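Long-range contacts in glycosyl hydrolases family 2, sugar binding domain protein (Bacteroides uniformis str. 3978 T3 ii, PDB 6D1P), which probably hydrolyses O-glycosidic bonds, acting as a beta-glucuronidase of glycoside hydrolase family 2 in a human gut bacterium: residues P480-G485 and T506-A511; N493-E498 and L561-T566. One frame throughout, in Å; residues are numbered along the deposited sequence.

Both interactions lie in the TIM barrel of this family 2 glycosidase, with their centres about 11 Å apart. Along the chain their segments alternate: 480-485, which follows strand 477-479, then 493-498 on helix 494-503, then 506-511 with strand 510-511, and last 561-566 at the end of helix 550-564. Helix 494-503 therefore serves both contacts. It connects the two strands near interaction 1 and packs against helix 550-564 in interaction 2. Glu498 is the joint between them: its OE2 lies 3.0 Å from His510 ND1, a probable hydrogen bond, while Phe508 and Ile482 pack against the same glutamate. The inner strand ends and outer helices are thus tied together.

Interaction 1 of 2, residues P480-G485 and T506-A511; sequences PTIWAG and TRFLHA. With SCN (thiocyanate ion), chain I.
The backbone carbonyl of Ile482 meets the side chain of His510 where the two segments run close; their nearest CA atoms are those of Pro480 and His510, 7.0 Å apart. In the TIM barrel, strands 477-479 and 510-511 are joined by a beta-alpha-beta crossover through helix 494-503, and residues 480-485 have just left the first of them as an irregular loop. Just before the loop, Tyr478 exchanges backbone hydrogen bonds with Arg507 and Leu509. Within the loop, a water takes over the bridging, accepting from Ile482 N at 2.8 Å and probably donating to Ala511 O, a carbonyl also held by Arg466.

His510 brings its imidazole across to the loop. Its CG stands anti to the backbone N (chi1 -176°), and this carries NE2 to 2.8 Å from Ile482 O. That carbonyl oxygen sits at the ring edge, near the ring plane, but the N-H points poorly at it (123°), so the bond is weak; NE2 has a second weak acceptor in Glu512 O. The firmer hold on the imidazole is from the other nitrogen, ND1, through Glu498. Ile482 also packs its CB against the ring, 3.4 Å from His510 CE1, with CG2 nearly as near.

Phe508 supplies the apolar half of the contact. Pro480 crosses it at about a right angle, and the proline CD meets the ring obliquely, 3.5 Å from Phe508 CE2. Ile482 CD1 approaches the same ring at its edge, 4.2 Å from Phe508 CZ. Helix 494-503 adds Ile502 to this packing.

On the loop itself rests a thiocyanate, probably from the crystallisation liquor. Its nitrogen takes a weak hydrogen bond from Thr481 OG1, and its sulfur lies 3.3 Å from Trp483 N.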
ATOM      1  N   PRO A 480      -2.707   3.889 -39.067  1.00 25.41           N
ATOM      2  CA  PRO A 480      -1.474   3.161 -38.728  1.00 21.48           C
ATOM      3  C   PRO A 480      -0.719   3.916 -37.657  1.00 21.87           C
ATOM      4  O   PRO A 480      -1.281   4.848 -37.078  1.00 24.94           O
ATOM      5  CB  PRO A 480      -0.709   3.127 -40.048  1.00 24.25           C
ATOM      6  CG  PRO A 480      -1.132   4.452 -40.719  1.00 24.76           C
ATOM      7  CD  PRO A 480      -2.569   4.688 -40.299  1.00 23.30           C
ATOM      8  N   THR A 481       0.533   3.557 -37.382  1.00 20.83           N
ATOM      9  CA  THR A 481       1.345   4.296 -36.428  1.00 22.31           C
ATOM     10  C   THR A 481       2.336   5.133 -37.222  1.00 19.99           C
ATOM     11  O   THR A 481       3.093   4.593 -38.023  1.00 21.93           O
ATOM     12  CB  THR A 481       2.053   3.366 -35.425  1.00 21.14           C
ATOM     13  OG1 THR A 481       2.928   4.124 -34.579  1.00 22.53           O
ATOM     14  CG2 THR A 481       2.867   2.285 -36.113  1.00 22.91           C
ATOM     15  N   ILE A 482       2.310   6.455 -37.020  1.00 24.94           N
ATOM     16  CA  ILE A 482       3.167   7.380 -37.762  1.00 22.01           C
ATOM     17  C   ILE A 482       3.599   8.517 -36.842  1.00 20.41           C
ATOM     18  O   ILE A 482       2.799   9.407 -36.522  1.00 21.47           O
ATOM     19  CB  ILE A 482       2.488   7.942 -39.023  1.00 22.09           C
ATOM     20  CG1 ILE A 482       2.214   6.835 -40.038  1.00 23.19           C
ATOM     21  CG2 ILE A 482       3.366   9.017 -39.645  1.00 18.35           C
ATOM     22  CD1 ILE A 482       1.363   7.297 -41.234  1.00 22.92           C
ATOM     23  N   TRP A 483       4.878   8.533 -36.483  1.00 21.86           N
ATOM     24  CA  TRP A 483       5.449   9.467 -35.519  1.00 22.56           C
ATOM     25  C   TRP A 483       6.726  10.066 -36.094  1.00 23.53           C
ATOM     26  O   TRP A 483       7.807   9.956 -35.511  1.00 28.84           O
ATOM     27  CB  TRP A 483       5.766   8.786 -34.181  1.00 27.21           C
ATOM     28  CG  TRP A 483       4.577   8.374 -33.391  1.00 24.97           C
ATOM     29  CD1 TRP A 483       3.787   7.278 -33.599  1.00 24.08           C
ATOM     30  CD2 TRP A 483       4.042   9.051 -32.244  1.00 20.73           C
ATOM     31  NE1 TRP A 483       2.784   7.237 -32.649  1.00 25.02           N
ATOM     32  CE2 TRP A 483       2.927   8.312 -31.806  1.00 21.36           C
ATOM     33  CE3 TRP A 483       4.399  10.220 -31.551  1.00 20.72           C
ATOM     34  CZ2 TRP A 483       2.155   8.709 -30.714  1.00 21.46           C
ATOM     35  CZ3 TRP A 483       3.632  10.610 -30.473  1.00 19.93           C
ATOM     36  CH2 TRP A 483       2.527   9.849 -30.057  1.00 20.10           C
ATOM     37  N   ALA A 484       6.585  10.696 -37.259  1.00 26.51           N
ATOM     38  CA  ALA A 484       7.698  11.351 -37.931  1.00 24.08           C
ATOM     39  C   ALA A 484       8.462  12.226 -36.962  1.00 20.65           C
ATOM     40  O   ALA A 484       7.880  13.072 -36.287  1.00 22.60           O
ATOM     41  CB  ALA A 484       7.174  12.201 -39.094  1.00 23.22           C
ATOM     42  N   GLY A 485       9.768  12.030 -36.898  1.00 23.13           N
ATOM     43  CA  GLY A 485      10.583  12.806 -35.993  1.00 24.06           C
ATOM     44  C   GLY A 485      10.555  12.363 -34.543  1.00 27.47           C
ATOM     45  O   GLY A 485      11.359  12.871 -33.745  1.00 25.73           O
ATOM     46  N   THR A 506      -8.100   1.913 -47.382  1.00 27.94           N
ATOM     47  CA  THR A 506      -9.280   2.468 -48.035  1.00 31.31           C
ATOM     48  C   THR A 506      -9.591   3.864 -47.512  1.00 33.22           C
ATOM     49  O   THR A 506      -9.676   4.832 -48.281  1.00 33.48           O
ATOM     50  CB  THR A 506     -10.472   1.537 -47.818  1.00 33.27           C
ATOM     51  OG1 THR A 506     -10.053   0.190 -48.024  1.00 34.11           O
ATOM     52  CG2 THR A 506     -11.599   1.876 -48.785  1.00 31.28           C
ATOM     53  N   ARG A 507      -9.772   3.980 -46.196  1.00 27.18           N
ATOM     54  CA  ARG A 507     -10.111   5.243 -45.549  1.00 28.31           C
ATOM     55  C   ARG A 507      -9.122   5.467 -44.422  1.00 29.98           C
ATOM     56  O   ARG A 507      -9.050   4.659 -43.484  1.00 28.18           O
ATOM     57  CB  ARG A 507     -11.545   5.232 -45.021  1.00 26.93           C
ATOM     58  CG  ARG A 507     -12.566   5.271 -46.111  1.00 29.98           C
ATOM     59  CD  ARG A 507     -13.939   4.980 -45.576  1.00 28.01           C
ATOM     60  NE  ARG A 507     -14.960   5.250 -46.586  1.00 28.72           N
ATOM     61  CZ  ARG A 507     -15.332   4.390 -47.535  1.00 37.01           C
ATOM     62  NH1 ARG A 507     -14.765   3.189 -47.620  1.00 34.31           N
ATOM     63  NH2 ARG A 507     -16.277   4.735 -48.408  1.00 34.56           N
ATOM     64  N   PHE A 508      -8.362   6.556 -44.521  1.00 25.05           N
ATOM     65  CA  PHE A 508      -7.209   6.811 -43.677  1.00 24.64           C
ATOM     66  C   PHE A 508      -7.502   7.947 -42.708  1.00 29.95           C
ATOM     67  O   PHE A 508      -8.170   8.926 -43.062  1.00 27.49           O
ATOM     68  CB  PHE A 508      -5.994   7.152 -44.533  1.00 26.13           C
ATOM     69  CG  PHE A 508      -4.784   7.611 -43.755  1.00 25.26           C
ATOM     70  CD1 PHE A 508      -4.625   8.943 -43.410  1.00 24.15           C
ATOM     71  CD2 PHE A 508      -3.778   6.714 -43.421  1.00 24.28           C
ATOM     72  CE1 PHE A 508      -3.503   9.375 -42.726  1.00 22.83           C
ATOM     73  CE2 PHE A 508      -2.650   7.136 -42.745  1.00 22.38           C
ATOM     74  CZ  PHE A 508      -2.514   8.474 -42.390  1.00 23.69           C
ATOM     75  N   LEU A 509      -6.973   7.825 -41.494  1.00 24.62           N
ATOM     76  CA  LEU A 509      -7.080   8.872 -40.495  1.00 22.94           C
ATOM     77  C   LEU A 509      -5.854   8.748 -39.613  1.00 24.85           C
ATOM     78  O   LEU A 509      -5.572   7.652 -39.119  1.00 25.06           O
ATOM     79  CB  LEU A 509      -8.371   8.711 -39.690  1.00 25.25           C
ATOM     80  CG  LEU A 509      -8.693   9.733 -38.606  1.00 31.52           C
ATOM     81  CD1 LEU A 509      -8.550  11.158 -39.143  1.00 29.89           C
ATOM     82  CD2 LEU A 509     -10.104   9.488 -38.085  1.00 26.78           C
ATOM     83  N   HIS A 510      -5.098   9.827 -39.447  1.00 21.35           N
ATOM     84  CA  HIS A 510      -3.853   9.721 -38.696  1.00 23.75           C
ATOM     85  C   HIS A 510      -4.135   9.962 -37.210  1.00 24.14           C
ATOM     86  O   HIS A 510      -4.242  11.101 -36.758  1.00 28.31           O
ATOM     87  CB  HIS A 510      -2.795  10.671 -39.232  1.00 16.90           C
ATOM     88  CG  HIS A 510      -1.476  10.531 -38.544  1.00 21.53           C
ATOM     89  ND1 HIS A 510      -0.306  11.041 -39.061  1.00 20.26           N
ATOM     90  CD2 HIS A 510      -1.143   9.943 -37.367  1.00 20.28           C
ATOM     91  CE1 HIS A 510       0.691  10.775 -38.236  1.00 22.12           C
ATOM     92  NE2 HIS A 510       0.210  10.116 -37.196  1.00 20.49           N
ATOM     93  N   ALA A 511      -4.241   8.883 -36.445  1.00 21.55           N
ATOM     94  CA  ALA A 511      -4.403   8.963 -34.995  1.00 24.22           C
ATOM     95  C   ALA A 511      -3.046   8.761 -34.336  1.00 19.92           C
ATOM     96  O   ALA A 511      -2.414   7.713 -34.528  1.00 20.84           O
ATOM     97  CB  ALA A 511      -5.401   7.922 -34.487  1.00 20.80           C
TER
HETATM   98  S   SCN I 907       7.268   6.386 -37.024  1.00 37.49           S
HETATM   99  C   SCN I 907       6.635   4.923 -36.249  1.00 36.87           C
HETATM  100  N   SCN I 907       6.141   4.090 -35.569  1.00 35.72           N
HETATM  101  O   HOH W   1       0.200   6.838 -35.164  1.00 15.01           O

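Interaction 2 of 2, residues N493-E498 and L561-T566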
ATOM      1  N   ASN A 493      10.154  14.192 -42.730  1.00 25.15           N
ATOM      2  CA  ASN A 493       9.645  13.077 -43.525  1.00 27.22           C
ATOM      3  C   ASN A 493       8.141  12.880 -43.396  1.00 27.89           C
ATOM      4  O   ASN A 493       7.624  11.873 -43.898  1.00 31.84           O
ATOM      5  CB  ASN A 493      10.373  11.791 -43.130  1.00 28.77           C
ATOM      6  CG  ASN A 493      11.861  11.880 -43.382  1.00 32.03           C
ATOM      7  OD1 ASN A 493      12.677  11.500 -42.542  1.00 29.66           O
ATOM      8  ND2 ASN A 493      12.229  12.394 -44.566  1.00 33.51           N
ATOM      9  N   TYR A 494       7.431  13.824 -42.763  1.00 24.11           N
ATOM     10  CA  TYR A 494       6.032  13.604 -42.398  1.00 25.63           C
ATOM     11  C   TYR A 494       5.149  13.390 -43.626  1.00 25.60           C
ATOM     12  O   TYR A 494       4.394  12.415 -43.700  1.00 25.04           O
ATOM     13  CB  TYR A 494       5.510  14.788 -41.565  1.00 25.33           C
ATOM     14  CG  TYR A 494       3.986  14.833 -41.465  1.00 24.17           C
ATOM     15  CD1 TYR A 494       3.261  13.718 -41.057  1.00 21.29           C
ATOM     16  CD2 TYR A 494       3.281  15.986 -41.774  1.00 25.07           C
ATOM     17  CE1 TYR A 494       1.881  13.751 -40.978  1.00 23.76           C
ATOM     18  CE2 TYR A 494       1.890  16.030 -41.695  1.00 21.50           C
ATOM     19  CZ  TYR A 494       1.199  14.914 -41.301  1.00 25.46           C
ATOM     20  OH  TYR A 494      -0.183  14.945 -41.223  1.00 23.20           O
ATOM     21  N   ARG A 495       5.183  14.324 -44.576  1.00 27.96           N
ATOM     22  CA  ARG A 495       4.295  14.209 -45.725  1.00 30.12           C
ATOM     23  C   ARG A 495       4.496  12.881 -46.449  1.00 22.95           C
ATOM     24  O   ARG A 495       3.523  12.219 -46.814  1.00 26.70           O
ATOM     25  CB  ARG A 495       4.509  15.384 -46.687  1.00 32.33           C
ATOM     26  CG  ARG A 495       3.581  15.345 -47.899  1.00 32.82           C
ATOM     27  CD  ARG A 495       4.105  16.207 -49.047  1.00 43.99           C
ATOM     28  NE  ARG A 495       3.924  17.642 -48.834  1.00 44.98           N
ATOM     29  CZ  ARG A 495       4.789  18.568 -49.251  1.00 53.02           C
ATOM     30  NH1 ARG A 495       5.900  18.199 -49.886  1.00 48.46           N
ATOM     31  NH2 ARG A 495       4.551  19.864 -49.028  1.00 48.02           N
ATOM     32  N   GLU A 496       5.750  12.474 -46.656  1.00 22.02           N
ATOM     33  CA  GLU A 496       6.018  11.222 -47.354  1.00 24.30           C
ATOM     34  C   GLU A 496       5.367  10.042 -46.623  1.00 29.94           C
ATOM     35  O   GLU A 496       4.618   9.264 -47.227  1.00 29.64           O
ATOM     36  CB  GLU A 496       7.536  11.034 -47.506  1.00 30.18           C
ATOM     37  CG  GLU A 496       7.971   9.699 -48.153  1.00 36.37           C
ATOM     38  CD  GLU A 496       9.487   9.452 -48.111  1.00 41.10           C
ATOM     39  OE1 GLU A 496      10.274  10.430 -48.018  1.00 38.29           O
ATOM     40  OE2 GLU A 496       9.895   8.267 -48.163  1.00 47.67           O
ATOM     41  N   MET A 497       5.597   9.934 -45.300  1.00 30.06           N
ATOM     42  CA  MET A 497       4.982   8.868 -44.506  1.00 26.06           C
ATOM     43  C   MET A 497       3.461   8.991 -44.485  1.00 27.67           C
ATOM     44  O   MET A 497       2.745   7.979 -44.515  1.00 23.75           O
ATOM     45  CB  MET A 497       5.534   8.891 -43.083  1.00 24.70           C
ATOM     46  CG  MET A 497       7.038   8.781 -43.025  1.00 26.29           C
ATOM     47  SD  MET A 497       7.747   9.438 -41.493  1.00 28.74           S
ATOM     48  CE  MET A 497       7.508   8.084 -40.323  1.00 31.90           C
ATOM     49  N   GLU A 498       2.944  10.220 -44.446  1.00 22.25           N
ATOM     50  CA  GLU A 498       1.494  10.378 -44.471  1.00 25.22           C
ATOM     51  C   GLU A 498       0.914   9.935 -45.808  1.00 29.83           C
ATOM     52  O   GLU A 498      -0.149   9.292 -45.853  1.00 28.68           O
ATOM     53  CB  GLU A 498       1.111  11.830 -44.190  1.00 25.11           C
ATOM     54  CG  GLU A 498      -0.321  12.017 -43.723  1.00 20.85           C
ATOM     55  CD  GLU A 498      -0.468  11.744 -42.224  1.00 28.69           C
ATOM     56  OE1 GLU A 498       0.027  10.694 -41.773  1.00 26.03           O
ATOM     57  OE2 GLU A 498      -1.049  12.591 -41.500  1.00 28.43           O
ATOM     58  N   LEU A 561       2.024  20.913 -38.881  1.00 27.24           N
ATOM     59  CA  LEU A 561       0.860  21.767 -39.111  1.00 29.95           C
ATOM     60  C   LEU A 561       0.954  22.495 -40.449  1.00 29.91           C
ATOM     61  O   LEU A 561      -0.056  22.665 -41.148  1.00 26.26           O
ATOM     62  CB  LEU A 561       0.706  22.766 -37.965  1.00 28.00           C
ATOM     63  CG  LEU A 561       0.250  22.156 -36.630  1.00 26.47           C
ATOM     64  CD1 LEU A 561       0.327  23.174 -35.510  1.00 27.42           C
ATOM     65  CD2 LEU A 561      -1.162  21.620 -36.751  1.00 27.78           C
ATOM     66  N   LYS A 562       2.147  22.946 -40.821  1.00 26.56           N
ATOM     67  CA  LYS A 562       2.239  23.640 -42.093  1.00 33.35           C
ATOM     68  C   LYS A 562       2.156  22.659 -43.252  1.00 34.40           C
ATOM     69  O   LYS A 562       1.664  23.025 -44.325  1.00 33.32           O
ATOM     70  CB  LYS A 562       3.499  24.503 -42.163  1.00 29.87           C
ATOM     71  CG  LYS A 562       4.809  23.780 -42.226  1.00 34.99           C
ATOM     72  CD  LYS A 562       5.381  23.759 -43.637  1.00 32.88           C
ATOM     73  CE  LYS A 562       6.825  23.266 -43.605  1.00 37.74           C
ATOM     74  NZ  LYS A 562       7.415  23.141 -44.973  1.00 46.07           N
ATOM     75  N   GLU A 563       2.555  21.398 -43.042  1.00 31.06           N
ATOM     76  CA  GLU A 563       2.380  20.404 -44.095  1.00 30.82           C
ATOM     77  C   GLU A 563       0.908  20.094 -44.321  1.00 31.80           C
ATOM     78  O   GLU A 563       0.474  19.916 -45.469  1.00 32.87           O
ATOM     79  CB  GLU A 563       3.159  19.134 -43.768  1.00 29.97           C
ATOM     80  CG  GLU A 563       4.668  19.351 -43.730  1.00 34.53           C
ATOM     81  CD  GLU A 563       5.251  19.789 -45.070  1.00 39.10           C
ATOM     82  OE1 GLU A 563       5.923  18.966 -45.723  1.00 36.66           O
ATOM     83  OE2 GLU A 563       5.042  20.961 -45.462  1.00 43.16           O
ATOM     84  N   GLN A 564       0.113  20.068 -43.253  1.00 25.17           N
ATOM     85  CA  GLN A 564      -1.284  19.695 -43.419  1.00 31.73           C
ATOM     86  C   GLN A 564      -2.051  20.659 -44.316  1.00 33.55           C
ATOM     87  O   GLN A 564      -3.098  20.281 -44.852  1.00 31.92           O
ATOM     88  CB  GLN A 564      -1.958  19.562 -42.056  1.00 26.26           C
ATOM     89  CG  GLN A 564      -1.324  18.419 -41.271  1.00 31.05           C
ATOM     90  CD  GLN A 564      -2.067  18.008 -40.021  1.00 23.35           C
ATOM     91  OE1 GLN A 564      -3.118  18.544 -39.687  1.00 25.33           O
ATOM     92  NE2 GLN A 564      -1.515  17.033 -39.323  1.00 27.79           N
ATOM     93  N   GLU A 565      -1.561  21.886 -44.495  1.00 34.34           N
ATOM     94  CA  GLU A 565      -2.243  22.839 -45.360  1.00 34.96           C
ATOM     95  C   GLU A 565      -2.105  22.480 -46.836  1.00 36.05           C
ATOM     96  O   GLU A 565      -2.859  23.003 -47.657  1.00 43.52           O
ATOM     97  CB  GLU A 565      -1.697  24.243 -45.123  1.00 34.08           C
ATOM     98  CG  GLU A 565      -2.019  24.832 -43.765  1.00 36.57           C
ATOM     99  CD  GLU A 565      -1.461  26.242 -43.589  1.00 42.22           C
ATOM    100  OE1 GLU A 565      -0.984  26.844 -44.590  1.00 46.86           O
ATOM    101  OE2 GLU A 565      -1.505  26.741 -42.444  1.00 41.96           O
ATOM    102  N   THR A 566      -1.156  21.614 -47.184  1.00 38.14           N
ATOM    103  CA  THR A 566      -0.880  21.225 -48.560  1.00 31.74           C
ATOM    104  C   THR A 566      -1.255  19.768 -48.830  1.00 36.28           C
ATOM    105  O   THR A 566      -0.688  19.137 -49.723  1.00 40.86           O
ATOM    106  CB  THR A 566       0.597  21.460 -48.894  1.00 33.37           C
ATOM    107  OG1 THR A 566       1.384  20.309 -48.543  1.00 39.93           O
ATOM    108  CG2 THR A 566       1.118  22.648 -48.128  1.00 39.09           C
TER
HETATM  109  O   HOH W   2       7.036  16.564 -44.462  1.00 28.42           O
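Tyr494 lays the edge of its ring against Glu563, with CD2 3.7 Å from Glu563 CB, where two outer helices of the TIM barrel meet: the first turn of helix 494-503 and the C-terminal part of helix 550-564 with the residues that follow it. At the far end of the ring, Gln564 crosses at about a right angle, and its NE2 gives Tyr494 OH a weak, bent bond of 3.1 Å (132°); the stronger partner of that amide is Ser573 OG. The hydroxyl donates in turn to Glu498 OE2 at 2.5 Å, coming from above the carboxylate plane. A phenylalanine in place of Tyr494 would probably leave Glu498 without this donor and Gln564 without its acceptor on the facing helix.

One residue on, Arg495 bends at chi3 (-75°) and turns its guanidinium toward Glu563 and Thr566, on the solvent side of the contact. Glu563 OE1 lies over one face of that group, 3.7 Å from Arg495 NH2, a long salt bridge of charges alone. The same oxygen is better tied to the helix start through a water, which accepts from Arg495 N, while Glu563 OE2 pairs with Lys562. Near the guanidinium edge, but tilted about 20° from its plane, Thr566 OG1 accepts from Arg495 NH2 at 3.2 Å. That hydroxyl is itself positioned by donating to Glu563 O, in the carbonyl plane and on a lone pair, beside the backbone bond from Thr566 N.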